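Local coordinates for 4'-phospho-dehydrooxetanocin synthase (Bacillus megaterium, PDB 5UL3), which catalyses the cobalamin-dependent radical S-adenosylmethionine ring contraction of dAMP to an oxetane aldehyde, a step in the biosynthesis of oxetanocin A, at residues Q341-L346 against L386-K391; Y422-G427 against L465-R470; E364-L369 against Q376-I381; F21-L26 against E32-E37. One frame throughout, in Å; residues are numbered along the deposited sequence. Where two conformers were deposited one is given.

Contact 1 of 4, residues Q341-L346 against L386-K391; sequences QLDDIL and LKREEK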
loop_
_atom_site.group_PDB
_atom_site.type_symbol
_atom_site.label_atom_id
_atom_site.label_comp_id
_atom_site.label_asym_id
_atom_site.label_seq_id
_atom_site.Cartn_x
_atom_site.Cartn_y
_atom_site.Cartn_z
ATOM N N GLN A 341 16.929 0.257 7.841
ATOM C CA GLN A 341 16.261 0.572 6.585
ATOM C C GLN A 341 15.584 1.937 6.655
ATOM O O GLN A 341 15.586 2.691 5.675
ATOM C CB GLN A 341 15.247 -0.528 6.232
ATOM C CG GLN A 341 15.969 -1.862 5.911
ATOM C CD GLN A 341 15.073 -2.890 5.251
ATOM O OE1 GLN A 341 14.086 -2.552 4.594
ATOM N NE2 GLN A 341 15.429 -4.162 5.411
ATOM N N LEU A 342 14.993 2.272 7.804
ATOM C CA LEU A 342 14.409 3.606 7.954
ATOM C C LEU A 342 15.486 4.679 7.822
ATOM O O LEU A 342 15.290 5.696 7.137
ATOM C CB LEU A 342 13.688 3.716 9.302
ATOM C CG LEU A 342 12.326 2.990 9.406
ATOM C CD1 LEU A 342 11.922 2.893 10.870
ATOM C CD2 LEU A 342 11.229 3.692 8.567
ATOM N N ASP A 343 16.638 4.453 8.453
ATOM C CA ASP A 343 17.743 5.404 8.350
ATOM C C ASP A 343 18.187 5.585 6.904
ATOM O O ASP A 343 18.420 6.718 6.461
ATOM C CB ASP A 343 18.909 4.944 9.224
ATOM C CG ASP A 343 20.096 5.892 9.154
ATOM O OD1 ASP A 343 20.021 6.973 9.765
ATOM O OD2 ASP A 343 21.097 5.558 8.480
ATOM N N ASP A 344 18.304 4.481 6.151
ATOM C CA ASP A 344 18.711 4.551 4.750
ATOM C C ASP A 344 17.740 5.380 3.925
ATOM O O ASP A 344 18.149 6.274 3.172
ATOM C CB ASP A 344 18.804 3.150 4.130
ATOM C CG ASP A 344 19.938 2.322 4.684
ATOM O OD1 ASP A 344 20.847 2.895 5.316
ATOM O OD2 ASP A 344 19.915 1.075 4.497
ATOM N N ILE A 345 16.447 5.073 4.041
ATOM C CA ILE A 345 15.450 5.744 3.225
ATOM C C ILE A 345 15.375 7.220 3.589
ATOM O O ILE A 345 15.265 8.087 2.712
ATOM C CB ILE A 345 14.097 5.033 3.384
ATOM C CG1 ILE A 345 14.178 3.633 2.776
ATOM C CG2 ILE A 345 12.982 5.832 2.735
ATOM C CD1 ILE A 345 13.105 2.717 3.263
ATOM N N LEU A 346 15.463 7.528 4.881
ATOM C CA LEU A 346 15.374 8.916 5.332
ATOM C C LEU A 346 16.590 9.711 4.871
ATOM O O LEU A 346 16.467 10.869 4.442
ATOM C CB LEU A 346 15.247 8.958 6.851
ATOM C CG LEU A 346 13.892 8.502 7.411
ATOM C CD1 LEU A 346 14.033 8.217 8.893
ATOM C CD2 LEU A 346 12.812 9.566 7.128
ATOM N N LEU A 386 13.267 7.723 18.339
ATOM C CA LEU A 386 13.384 8.850 19.249
ATOM C C LEU A 386 14.842 9.218 19.508
ATOM O O LEU A 386 15.110 10.325 19.985
ATOM C CB LEU A 386 12.652 8.528 20.553
ATOM C CG LEU A 386 11.117 8.503 20.432
ATOM C CD1 LEU A 386 10.480 7.864 21.662
ATOM C CD2 LEU A 386 10.587 9.917 20.215
ATOM N N LYS A 387 15.782 8.317 19.205
ATOM C CA LYS A 387 17.203 8.617 19.311
ATOM C C LYS A 387 17.729 9.399 18.120
ATOM O O LYS A 387 18.837 9.938 18.199
ATOM C CB LYS A 387 18.021 7.328 19.460
ATOM C CG LYS A 387 17.905 6.678 20.809
ATOM C CD LYS A 387 18.563 5.309 20.817
ATOM C CE LYS A 387 18.136 4.518 22.038
ATOM N NZ LYS A 387 18.682 3.131 22.018
ATOM N N ARG A 388 16.976 9.473 17.027
ATOM C CA ARG A 388 17.440 10.189 15.854
ATOM C C ARG A 388 17.503 11.685 16.139
ATOM O O ARG A 388 16.842 12.203 17.043
ATOM C CB ARG A 388 16.522 9.920 14.658
ATOM C CG ARG A 388 16.428 8.436 14.276
ATOM C CD ARG A 388 15.505 8.253 13.085
ATOM N NE ARG A 388 16.013 8.991 11.934
ATOM C CZ ARG A 388 17.019 8.570 11.170
ATOM N NH1 ARG A 388 17.619 7.407 11.427
ATOM N NH2 ARG A 388 17.427 9.309 10.148
ATOM N N GLU A 389 18.306 12.388 15.341
ATOM C CA GLU A 389 18.439 13.827 15.534
ATOM C C GLU A 389 17.205 14.576 15.044
ATOM O O GLU A 389 16.756 15.521 15.699
ATOM C CB GLU A 389 19.696 14.336 14.833
ATOM C CG GLU A 389 19.828 15.846 14.810
ATOM C CD GLU A 389 20.968 16.306 13.924
ATOM O OE1 GLU A 389 21.918 15.517 13.723
ATOM O OE2 GLU A 389 20.910 17.448 13.418
ATOM N N GLU A 390 16.659 14.196 13.888
ATOM C CA GLU A 390 15.481 14.846 13.325
ATOM C C GLU A 390 14.243 13.982 13.550
ATOM O O GLU A 390 14.306 12.752 13.449
ATOM C CB GLU A 390 15.643 15.119 11.820
ATOM C CG GLU A 390 14.463 15.926 11.222
ATOM C CD GLU A 390 14.431 16.020 9.684
ATOM O OE1 GLU A 390 15.303 15.455 8.986
ATOM O OE2 GLU A 390 13.500 16.679 9.169
ATOM N N LYS A 391 13.121 14.632 13.860
ATOM C CA LYS A 391 11.849 13.933 14.004
ATOM C C LYS A 391 11.307 13.517 12.641
ATOM O O LYS A 391 11.569 14.158 11.613
ATOM C CB LYS A 391 10.827 14.822 14.722
ATOM C CG LYS A 391 11.194 15.118 16.185
ATOM C CD LYS A 391 10.498 16.373 16.732
ATOM C CE LYS A 391 9.198 16.056 17.454
ATOM N NZ LYS A 391 9.401 15.142 18.627
HETATM O O HOH W 1 18.857 9.027 8.110
#

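Contact 2 of 4, residues Y422-G427 against L465-R470; sequences YCALAG and LGINLR. With EDO (1,2-ethanediol), chain F.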
loop_
_atom_site.group_PDB
_atom_site.type_symbol
_atom_site.label_atom_id
_atom_site.label_comp_id
_atom_site.label_asym_id
_atom_site.label_seq_id
_atom_site.Cartn_x
_atom_site.Cartn_y
_atom_site.Cartn_z
ATOM N N TYR A 422 3.955 5.330 22.616
ATOM C CA TYR A 422 5.287 5.376 22.019
ATOM C C TYR A 422 5.208 5.621 20.521
ATOM O O TYR A 422 6.051 6.333 19.963
ATOM C CB TYR A 422 6.053 4.080 22.301
ATOM C CG TYR A 422 6.901 4.159 23.558
ATOM C CD1 TYR A 422 6.355 3.891 24.794
ATOM C CD2 TYR A 422 8.230 4.551 23.501
ATOM C CE1 TYR A 422 7.112 3.976 25.947
ATOM C CE2 TYR A 422 9.004 4.642 24.652
ATOM C CZ TYR A 422 8.432 4.349 25.871
ATOM O OH TYR A 422 9.171 4.427 27.028
ATOM N N CYS A 423 4.226 5.013 19.840
ATOM C CA CYS A 423 4.047 5.298 18.417
ATOM C C CYS A 423 3.777 6.783 18.193
ATOM O O CYS A 423 4.372 7.407 17.309
ATOM C CB CYS A 423 2.903 4.474 17.844
ATOM S SG CYS A 423 3.316 2.730 17.680
ATOM N N ALA A 424 2.878 7.367 18.989
ATOM C CA ALA A 424 2.611 8.798 18.856
ATOM C C ALA A 424 3.871 9.624 19.109
ATOM O O ALA A 424 4.177 10.562 18.355
ATOM C CB ALA A 424 1.492 9.216 19.809
ATOM N N LEU A 425 4.602 9.303 20.179
ATOM C CA LEU A 425 5.825 10.039 20.493
ATOM C C LEU A 425 6.817 9.976 19.343
ATOM O O LEU A 425 7.513 10.959 19.057
ATOM C CB LEU A 425 6.473 9.489 21.764
ATOM C CG LEU A 425 5.749 9.718 23.091
ATOM C CD1 LEU A 425 6.498 9.023 24.216
ATOM C CD2 LEU A 425 5.650 11.209 23.370
ATOM N N ALA A 426 6.901 8.828 18.671
ATOM C CA ALA A 426 7.901 8.664 17.623
ATOM C C ALA A 426 7.457 9.219 16.274
ATOM O O ALA A 426 8.243 9.172 15.322
ATOM C CB ALA A 426 8.263 7.186 17.475
ATOM N N GLY A 427 6.217 9.691 16.148
ATOM C CA GLY A 427 5.791 10.292 14.900
ATOM C C GLY A 427 4.623 9.665 14.170
ATOM O O GLY A 427 4.322 10.074 13.041
ATOM N N LEU A 465 -4.378 9.960 22.101
ATOM C CA LEU A 465 -2.932 10.105 22.034
ATOM C C LEU A 465 -2.473 11.126 20.997
ATOM O O LEU A 465 -1.264 11.285 20.815
ATOM C CB LEU A 465 -2.294 8.752 21.738
ATOM C CG LEU A 465 -2.587 7.693 22.802
ATOM C CD1 LEU A 465 -2.116 6.319 22.326
ATOM C CD2 LEU A 465 -1.892 8.065 24.101
ATOM N N GLY A 466 -3.392 11.803 20.316
ATOM C CA GLY A 466 -3.009 12.816 19.334
ATOM C C GLY A 466 -2.701 12.283 17.950
ATOM O O GLY A 466 -2.210 13.037 17.099
ATOM N N ILE A 467 -2.952 11.008 17.707
ATOM C CA ILE A 467 -2.776 10.415 16.390
ATOM C C ILE A 467 -3.991 10.776 15.551
ATOM O O ILE A 467 -5.117 10.807 16.052
ATOM C CB ILE A 467 -2.578 8.887 16.531
ATOM C CG1 ILE A 467 -1.231 8.605 17.191
ATOM C CG2 ILE A 467 -2.673 8.180 15.192
ATOM C CD1 ILE A 467 -1.050 7.172 17.738
ATOM N N ASN A 468 -3.802 10.966 14.220
ATOM C CA ASN A 468 -4.821 11.519 13.292
ATOM C C ASN A 468 -5.472 10.434 12.410
ATOM O O ASN A 468 -5.017 10.170 11.294
ATOM C CB ASN A 468 -4.167 12.612 12.439
ATOM C CG ASN A 468 -5.099 13.217 11.364
ATOM O OD1 ASN A 468 -6.307 12.984 11.338
ATOM N ND2 ASN A 468 -4.510 14.020 10.473
ATOM N N LEU A 469 -6.607 9.896 12.866
ATOM C CA LEU A 469 -7.209 8.661 12.373
ATOM C C LEU A 469 -7.960 8.809 11.055
ATOM O O LEU A 469 -8.547 9.854 10.763
ATOM C CB LEU A 469 -8.229 8.147 13.394
ATOM C CG LEU A 469 -7.673 7.799 14.732
ATOM C CD1 LEU A 469 -8.839 7.566 15.712
ATOM C CD2 LEU A 469 -6.916 6.517 14.473
ATOM N N ARG A 470 -7.985 7.704 10.304
ATOM C CA ARG A 470 -8.898 7.434 9.195
ATOM C C ARG A 470 -9.446 6.038 9.439
ATOM O O ARG A 470 -8.720 5.187 9.947
ATOM C CB ARG A 470 -8.195 7.419 7.818
ATOM C CG ARG A 470 -8.137 8.696 7.032
ATOM C CD ARG A 470 -7.944 8.389 5.535
ATOM N NE ARG A 470 -7.218 7.135 5.298
ATOM C CZ ARG A 470 -5.892 7.005 5.383
ATOM N NH1 ARG A 470 -5.142 8.049 5.712
ATOM N NH2 ARG A 470 -5.315 5.837 5.143
HETATM C C1 EDO F . -9.321 13.337 15.006
HETATM O O1 EDO F . -10.290 13.063 16.032
HETATM C C2 EDO F . -8.597 12.069 14.540
HETATM O O2 EDO F . -8.115 12.276 13.193
#

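Contact 3 of 4, residues E364-L369 against Q376-I381; sequences EFIGEL and QRIIDI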
loop_
_atom_site.group_PDB
_atom_site.type_symbol
_atom_site.label_atom_id
_atom_site.label_comp_id
_atom_site.label_asym_id
_atom_site.label_seq_id
_atom_site.Cartn_x
_atom_site.Cartn_y
_atom_site.Cartn_z
ATOM N N GLU A 364 -0.142 -5.179 8.549
ATOM C CA GLU A 364 -0.274 -5.322 10.002
ATOM C C GLU A 364 1.046 -4.863 10.615
ATOM O O GLU A 364 1.979 -5.660 10.791
ATOM C CB GLU A 364 -0.603 -6.766 10.391
ATOM C CG GLU A 364 -0.684 -6.988 11.892
ATOM C CD GLU A 364 -1.028 -8.424 12.272
ATOM O OE1 GLU A 364 -0.841 -9.347 11.443
ATOM O OE2 GLU A 364 -1.497 -8.619 13.412
ATOM N N PHE A 365 1.108 -3.579 10.977
ATOM C CA PHE A 365 2.344 -3.025 11.520
ATOM C C PHE A 365 2.669 -3.618 12.890
ATOM O O PHE A 365 3.833 -3.911 13.183
ATOM C CB PHE A 365 2.225 -1.499 11.600
ATOM C CG PHE A 365 3.455 -0.817 12.124
ATOM C CD1 PHE A 365 4.638 -0.824 11.388
ATOM C CD2 PHE A 365 3.429 -0.133 13.332
ATOM C CE1 PHE A 365 5.771 -0.173 11.868
ATOM C CE2 PHE A 365 4.564 0.534 13.816
ATOM C CZ PHE A 365 5.740 0.500 13.087
ATOM N N ILE A 366 1.654 -3.834 13.734
ATOM C CA ILE A 366 1.923 -4.239 15.118
ATOM C C ILE A 366 2.144 -5.746 15.225
ATOM O O ILE A 366 3.130 -6.206 15.820
ATOM C CB ILE A 366 0.780 -3.772 16.034
ATOM C CG1 ILE A 366 0.668 -2.249 15.973
ATOM C CG2 ILE A 366 1.022 -4.228 17.460
ATOM C CD1 ILE A 366 -0.614 -1.756 16.524
ATOM N N GLY A 367 1.246 -6.535 14.663
ATOM C CA GLY A 367 1.501 -7.963 14.575
ATOM C C GLY A 367 1.193 -8.732 15.853
ATOM O O GLY A 367 0.605 -8.229 16.825
ATOM N N GLU A 368 1.582 -10.006 15.820
ATOM C CA GLU A 368 1.390 -10.944 16.921
ATOM C C GLU A 368 2.491 -11.984 16.830
ATOM O O GLU A 368 2.714 -12.551 15.755
ATOM C CB GLU A 368 0.024 -11.651 16.870
ATOM C CG GLU A 368 -1.162 -10.855 17.382
ATOM C CD GLU A 368 -2.389 -11.723 17.646
ATOM O OE1 GLU A 368 -2.223 -12.923 17.962
ATOM O OE2 GLU A 368 -3.524 -11.208 17.539
ATOM N N LEU A 369 3.162 -12.232 17.941
ATOM C CA LEU A 369 4.200 -13.245 18.008
ATOM C C LEU A 369 3.790 -14.361 18.968
ATOM O O LEU A 369 3.076 -14.109 19.944
ATOM C CB LEU A 369 5.524 -12.625 18.473
ATOM C CG LEU A 369 6.075 -11.633 17.451
ATOM C CD1 LEU A 369 7.196 -10.783 18.024
ATOM C CD2 LEU A 369 6.533 -12.385 16.199
ATOM N N GLN A 376 6.526 -4.983 22.625
ATOM C CA GLN A 376 7.862 -4.524 22.984
ATOM C C GLN A 376 8.717 -4.285 21.746
ATOM O O GLN A 376 9.567 -3.392 21.744
ATOM C CB GLN A 376 8.543 -5.527 23.923
ATOM C CG GLN A 376 9.855 -4.994 24.507
ATOM C CD GLN A 376 9.643 -3.716 25.306
ATOM O OE1 GLN A 376 8.721 -3.630 26.120
ATOM N NE2 GLN A 376 10.478 -2.711 25.061
ATOM N N ARG A 377 8.503 -5.065 20.685
ATOM C CA ARG A 377 9.197 -4.797 19.433
ATOM C C ARG A 377 8.856 -3.404 18.900
ATOM O O ARG A 377 9.740 -2.675 18.433
ATOM C CB ARG A 377 8.835 -5.870 18.409
ATOM C CG ARG A 377 9.328 -5.572 17.012
ATOM C CD ARG A 377 9.109 -6.740 16.074
ATOM N NE ARG A 377 9.416 -6.390 14.691
ATOM C CZ ARG A 377 8.603 -5.696 13.896
ATOM N NH1 ARG A 377 7.423 -5.257 14.349
ATOM N NH2 ARG A 377 8.962 -5.440 12.640
ATOM N N ILE A 378 7.577 -3.029 18.941
ATOM C CA ILE A 378 7.194 -1.701 18.456
ATOM C C ILE A 378 7.819 -0.619 19.334
ATOM O O ILE A 378 8.343 0.385 18.834
ATOM C CB ILE A 378 5.658 -1.577 18.396
ATOM C CG1 ILE A 378 5.052 -2.617 17.435
ATOM C CG2 ILE A 378 5.242 -0.140 17.994
ATOM C CD1 ILE A 378 5.539 -2.523 15.985
ATOM N N ILE A 379 7.775 -0.808 20.655
ATOM C CA ILE A 379 8.349 0.177 21.565
ATOM C C ILE A 379 9.842 0.340 21.301
ATOM O O ILE A 379 10.354 1.465 21.279
ATOM C CB ILE A 379 8.049 -0.205 23.028
ATOM C CG1 ILE A 379 6.555 0.027 23.305
ATOM C CG2 ILE A 379 8.922 0.615 23.975
ATOM C CD1 ILE A 379 6.052 -0.590 24.606
ATOM N N ASP A 380 10.547 -0.767 21.020
ATOM C CA ASP A 380 11.973 -0.684 20.677
ATOM C C ASP A 380 12.215 0.083 19.369
ATOM O O ASP A 380 13.174 0.861 19.264
ATOM C CB ASP A 380 12.575 -2.093 20.580
ATOM C CG ASP A 380 12.661 -2.794 21.937
ATOM O OD1 ASP A 380 12.305 -2.166 22.954
ATOM O OD2 ASP A 380 13.074 -3.974 21.982
ATOM N N ILE A 381 11.385 -0.148 18.346
ATOM C CA ILE A 381 11.506 0.643 17.119
ATOM C C ILE A 381 11.280 2.123 17.421
ATOM O O ILE A 381 12.051 2.995 16.981
ATOM C CB ILE A 381 10.529 0.117 16.051
ATOM C CG1 ILE A 381 10.953 -1.283 15.593
ATOM C CG2 ILE A 381 10.466 1.092 14.840
ATOM C CD1 ILE A 381 9.866 -2.047 14.841
HETATM O O HOH W 2 6.266 -4.189 11.946
HETATM O O HOH W 3 5.861 -5.867 16.672
#

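Contact 4 of 4, residues F21-L26 against E32-E37; sequences FSQIWL and EKRCEE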
loop_
_atom_site.group_PDB
_atom_site.type_symbol
_atom_site.label_atom_id
_atom_site.label_comp_id
_atom_site.label_asym_id
_atom_site.label_seq_id
_atom_site.Cartn_x
_atom_site.Cartn_y
_atom_site.Cartn_z
ATOM N N PHE A 21 30.139 4.505 -2.175
ATOM C CA PHE A 21 29.027 3.595 -1.891
ATOM C C PHE A 21 28.015 4.193 -0.921
ATOM O O PHE A 21 26.878 3.705 -0.846
ATOM C CB PHE A 21 29.564 2.274 -1.329
ATOM C CG PHE A 21 30.361 1.447 -2.322
ATOM C CD1 PHE A 21 30.382 1.757 -3.676
ATOM C CD2 PHE A 21 31.068 0.326 -1.881
ATOM C CE1 PHE A 21 31.105 0.975 -4.581
ATOM C CE2 PHE A 21 31.792 -0.455 -2.774
ATOM C CZ PHE A 21 31.810 -0.128 -4.125
ATOM N N SER A 22 28.402 5.215 -0.156
ATOM C CA SER A 22 27.459 5.875 0.738
ATOM C C SER A 22 26.363 6.608 -0.020
ATOM O O SER A 22 25.338 6.956 0.585
ATOM C CB SER A 22 28.188 6.858 1.656
ATOM O OG SER A 22 28.481 8.049 0.940
ATOM N N GLN A 23 26.534 6.830 -1.324
ATOM C CA GLN A 23 25.522 7.518 -2.122
ATOM C C GLN A 23 24.544 6.479 -2.675
ATOM O O GLN A 23 24.510 6.158 -3.865
ATOM C CB GLN A 23 26.181 8.345 -3.215
ATOM C CG GLN A 23 27.121 9.361 -2.633
ATOM C CD GLN A 23 28.071 9.923 -3.664
ATOM O OE1 GLN A 23 27.654 10.417 -4.711
ATOM N NE2 GLN A 23 29.360 9.835 -3.377
ATOM N N ILE A 24 23.712 5.967 -1.761
ATOM C CA ILE A 24 22.890 4.799 -2.067
ATOM C C ILE A 24 21.741 5.096 -3.017
ATOM O O ILE A 24 21.069 4.163 -3.465
ATOM C CB ILE A 24 22.366 4.165 -0.762
ATOM C CG1 ILE A 24 21.511 5.162 0.029
ATOM C CG2 ILE A 24 23.522 3.678 0.070
ATOM C CD1 ILE A 24 20.858 4.550 1.289
ATOM N N TRP A 25 21.521 6.363 -3.376
ATOM C CA TRP A 25 20.526 6.697 -4.387
ATOM C C TRP A 25 21.039 6.543 -5.810
ATOM O O TRP A 25 20.232 6.525 -6.743
ATOM C CB TRP A 25 20.050 8.132 -4.192
ATOM C CG TRP A 25 21.189 9.053 -3.990
ATOM C CD1 TRP A 25 21.896 9.711 -4.960
ATOM C CD2 TRP A 25 21.789 9.404 -2.743
ATOM N NE1 TRP A 25 22.895 10.450 -4.389
ATOM C CE2 TRP A 25 22.855 10.280 -3.028
ATOM C CE3 TRP A 25 21.529 9.066 -1.412
ATOM C CZ2 TRP A 25 23.653 10.830 -2.032
ATOM C CZ3 TRP A 25 22.320 9.602 -0.424
ATOM C CH2 TRP A 25 23.377 10.482 -0.738
ATOM N N LEU A 26 22.350 6.454 -6.015
ATOM C CA LEU A 26 22.847 6.325 -7.374
ATOM C C LEU A 26 22.600 4.916 -7.885
ATOM O O LEU A 26 22.652 3.942 -7.131
ATOM C CB LEU A 26 24.342 6.641 -7.432
ATOM C CG LEU A 26 24.783 8.015 -6.935
ATOM C CD1 LEU A 26 26.309 8.067 -6.841
ATOM C CD2 LEU A 26 24.223 9.106 -7.861
ATOM N N GLU A 32 29.385 2.492 -10.721
ATOM C CA GLU A 32 30.501 1.880 -11.440
ATOM C C GLU A 32 31.333 2.942 -12.154
ATOM O O GLU A 32 32.570 2.872 -12.157
ATOM C CB GLU A 32 29.990 0.816 -12.424
ATOM C CG GLU A 32 29.870 -0.587 -11.782
ATOM C CD GLU A 32 29.069 -1.593 -12.596
ATOM O OE1 GLU A 32 28.525 -1.196 -13.649
ATOM O OE2 GLU A 32 28.978 -2.786 -12.170
ATOM N N LYS A 33 30.672 3.950 -12.730
ATOM C CA LYS A 33 31.384 5.059 -13.363
ATOM C C LYS A 33 32.357 5.704 -12.393
ATOM O O LYS A 33 33.530 5.922 -12.721
ATOM C CB LYS A 33 30.391 6.101 -13.886
ATOM C CG LYS A 33 31.067 7.288 -14.597
ATOM C CD LYS A 33 30.185 8.535 -14.652
ATOM C CE LYS A 33 29.302 8.574 -15.892
ATOM N NZ LYS A 33 28.457 9.807 -15.940
ATOM N N ARG A 34 31.890 6.018 -11.185
ATOM C CA ARG A 34 32.771 6.642 -10.207
ATOM C C ARG A 34 33.859 5.689 -9.735
ATOM O O ARG A 34 34.933 6.141 -9.318
ATOM C CB ARG A 34 31.965 7.165 -9.025
ATOM C CG ARG A 34 31.047 8.304 -9.412
ATOM C CD ARG A 34 29.929 8.505 -8.408
ATOM N NE ARG A 34 28.939 9.470 -8.887
ATOM C CZ ARG A 34 28.634 10.600 -8.260
ATOM N NH1 ARG A 34 29.238 10.912 -7.118
ATOM N NH2 ARG A 34 27.717 11.411 -8.772
ATOM N N CYS A 35 33.607 4.375 -9.785
ATOM C CA CYS A 35 34.654 3.422 -9.429
ATOM C C CYS A 35 35.729 3.352 -10.512
ATOM O O CYS A 35 36.923 3.249 -10.202
ATOM C CB CYS A 35 34.059 2.035 -9.177
ATOM S SG CYS A 35 33.118 1.893 -7.631
ATOM N N GLU A 36 35.328 3.401 -11.783
ATOM C CA GLU A 36 36.314 3.418 -12.862
ATOM C C GLU A 36 37.201 4.650 -12.775
ATOM O O GLU A 36 38.427 4.551 -12.910
ATOM C CB GLU A 36 35.618 3.359 -14.221
ATOM C CG GLU A 36 34.862 2.070 -14.433
ATOM C CD GLU A 36 35.018 1.522 -15.834
ATOM O OE1 GLU A 36 34.103 1.739 -16.661
ATOM O OE2 GLU A 36 36.058 0.878 -16.106
ATOM N N GLU A 37 36.602 5.815 -12.527
ATOM C CA GLU A 37 37.377 7.048 -12.446
ATOM C C GLU A 37 38.324 7.040 -11.254
ATOM O O GLU A 37 39.383 7.677 -11.300
ATOM C CB GLU A 37 36.422 8.241 -12.394
ATOM C CG GLU A 37 35.544 8.334 -13.641
ATOM C CD GLU A 37 34.500 9.441 -13.587
ATOM O OE1 GLU A 37 34.068 9.819 -12.472
ATOM O OE2 GLU A 37 34.105 9.926 -14.672
HETATM O O HOH W 4 31.681 10.005 -5.790
#

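Contact 1 of 4, residues Q341-L346 against L386-K391
In the partial TIM barrel of the radical SAM domain, Arg-388 reaches from the loop between helix 374-386 and strand 393-398 to Asp-343 and Leu-346 on helix 335-351. Its NH1 donates to Asp-343 OD1 at 3.0 Å, a nearly straight salt bridge (165° at the hydrogen) lying in the guanidinium plane. The carboxylate is turned 57° from that plane, and OD1 accepts through its anti lone pair. The salt bridge rests on one N-H, that of NH1. A bend at chi3 (60°) in the arginine chain turns the guanidinium out of line with its stem. Leu-346 CD1 lies over one guanidinium face, off centre, 3.7 Å from Arg-388 NE. A water donates to both Asp-343 OD1 and Asp-343 O, the latter at 2.9 Å; its approach to Arg-388 NH2 is suspiciously short and doubtful as a bond. One carboxylate oxygen thus receives both a charged N-H and a water proton, which would be expected to favour the ionised acid, while the leucine methyl shields one side of the arginine.

Contact 2 of 4, residues Y422-G427 against L465-R470
A small apolar contact, with Ala-424 at its centre, joins the last turns of helix 410-426 to the loop that leads from helix 452-464 into strand 470-473, on the outer, helical layer of the radical SAM barrel. The methyl of Ala-424 points at the loop and meets it at two places. Its CB lies 3.6 Å from the backbone atom Leu-465 O and 4.3 Å from Leu-465 CB. At Ile-467 it meets the longer branch, with Ala-424 CB 3.8 Å from Ile-467 CG1 and 3.9 Å from Ile-467 CD1. That branch stands anti to the carbonyl carbon of Ile-467 (chi1 -69°), which brings CG1 and CD1 against the Ala-424 methyl. A side chain of one carbon lets the backbones come close: the CA atoms of Ala-424 and Ile-467 are 6.1 Å apart. Helices 410-426 and 452-464 each end in a Schellman motif, at Gly-427 and Gly-466, which take positive phi as the chain turns away. Around this point Leu-465 also packs on Leu-417, Trp-420 and His-421 of helix 410-426, and Ile-467 also touches Trp-420 of that helix and Val-462 of helix 452-464. Farther along, Arg-470 pairs through its backbone with Ile-431 and Ile-433, bringing the chain into strand 470-473 next to strand 432-436.

Contact 3 of 4, residues E364-L369 against Q376-I381
Apolar packing centres on Phe-365 and Ile-378 in this buried contact. The CD1 methyl of Ile-378 sits over one face of the Phe-365 ring, 4.2 Å from its centroid and 25° off the normal, a CH-pi contact displaced toward the rim, where the nearest ring atom, Phe-365 CE2, is 3.9 Å from Ile-378 CD1. The phenylalanine reaches this position because its ring carbon CG extends anti to the backbone N (chi1 -179°). The same methyl approaches the backbone, with Ile-378 CD1 3.6 Å from Phe-365 O, and Ile-366 CG2 adds a looser touch to Ile-378 CG1.

Water-mediated bonds form the second group. Arg-377, extended from CG to NE, delivers NH1 to two waters lying in the guanidinium plane. One donates to Phe-365 O at 2.7 Å, the other to Ile-366 O at 2.9 Å, so a single nitrogen serves two successive carbonyls of the loop. The guanidinium is held further by Leu-333 O, which accepts from NH2, and by Ile-381 CD1 over the centre of one face.

The arrangement belongs to a beta-alpha unit of the radical SAM barrel: the loop leaving strand 357-360 folds back on helix 374-386, the helix it leads into. Glu-363, a cobalamin-binding residue, lies in the same loop, immediately before Glu-364, and the side chain of Phe-365 is about 10 Å from the bound cobalamin.

Contact 4 of 4, residues F21-L26 against E32-E37
A close polar approach that fails as a hydrogen bond marks this contact: Gln-23 OE1 lies 2.9 Å from Arg-34 NH1, but the angle is poor. The amide and guanidinium planes stand 80° apart and the two side chains cross at about a right angle. A water in the guanidinium plane serves NH1 instead, accepting from Arg-34 NH1 at 2.9 Å and, weakly, from Gln-23 NE2. The stronger partner of the arginine is Glu-30, which forms a salt bridge with its NE, and Gln-23 NE2 also donates to Glu-19 O. Leu-26 supplies the apolar cover: its CD1 rests over one guanidinium face, toward the rim, 3.6 Å from Arg-34 NE. At the next residue of the helix, Cys-35 SG meets the Phe-21 ring obliquely, 3.8 Å from CE1 of Phe-21, in a sulfur-aromatic contact. With SG anti to the carbonyl carbon (chi1 -72°), Cys-35 presents its sulfur to the ring.

Overall this is a short helix-loop-helix connection, a helical hairpin, in the N-terminal domain. An inverse gamma turn centred on Gln-23 and a type I beta turn from Gln-23 to Leu-26 carry the chain from helix 7-21 to helix 28-39, which packs back against the connection.

Contacts 1, 2 and 3 all lie in the radical SAM domain, where contact 3 is nested in the chain loop closed by contact 1. Helix 374-386 ties them together. Its Ile-378 meets contact 2 through Ile-378 CG2 and Cys-423 SG, 3.5 Å apart, and at its C-terminal end Leu-386 CD2 comes 3.4 Å from Leu-425 O, joining contact 1 to contact 2. Contact 3 is near the cofactor, the Phe-365 side chain being about 8 Å from those of cobalamin-binding Glu-308 and Glu-363; contacts 1, 2 and 4 lie away from the cofactor and substrate sites. Contact 4, in the N-terminal domain, reaches helix 335-351, where Ile-24 CD1 lies 3.7 Å from Asp-344 O; its centre is about 35 Å from that of contact 3.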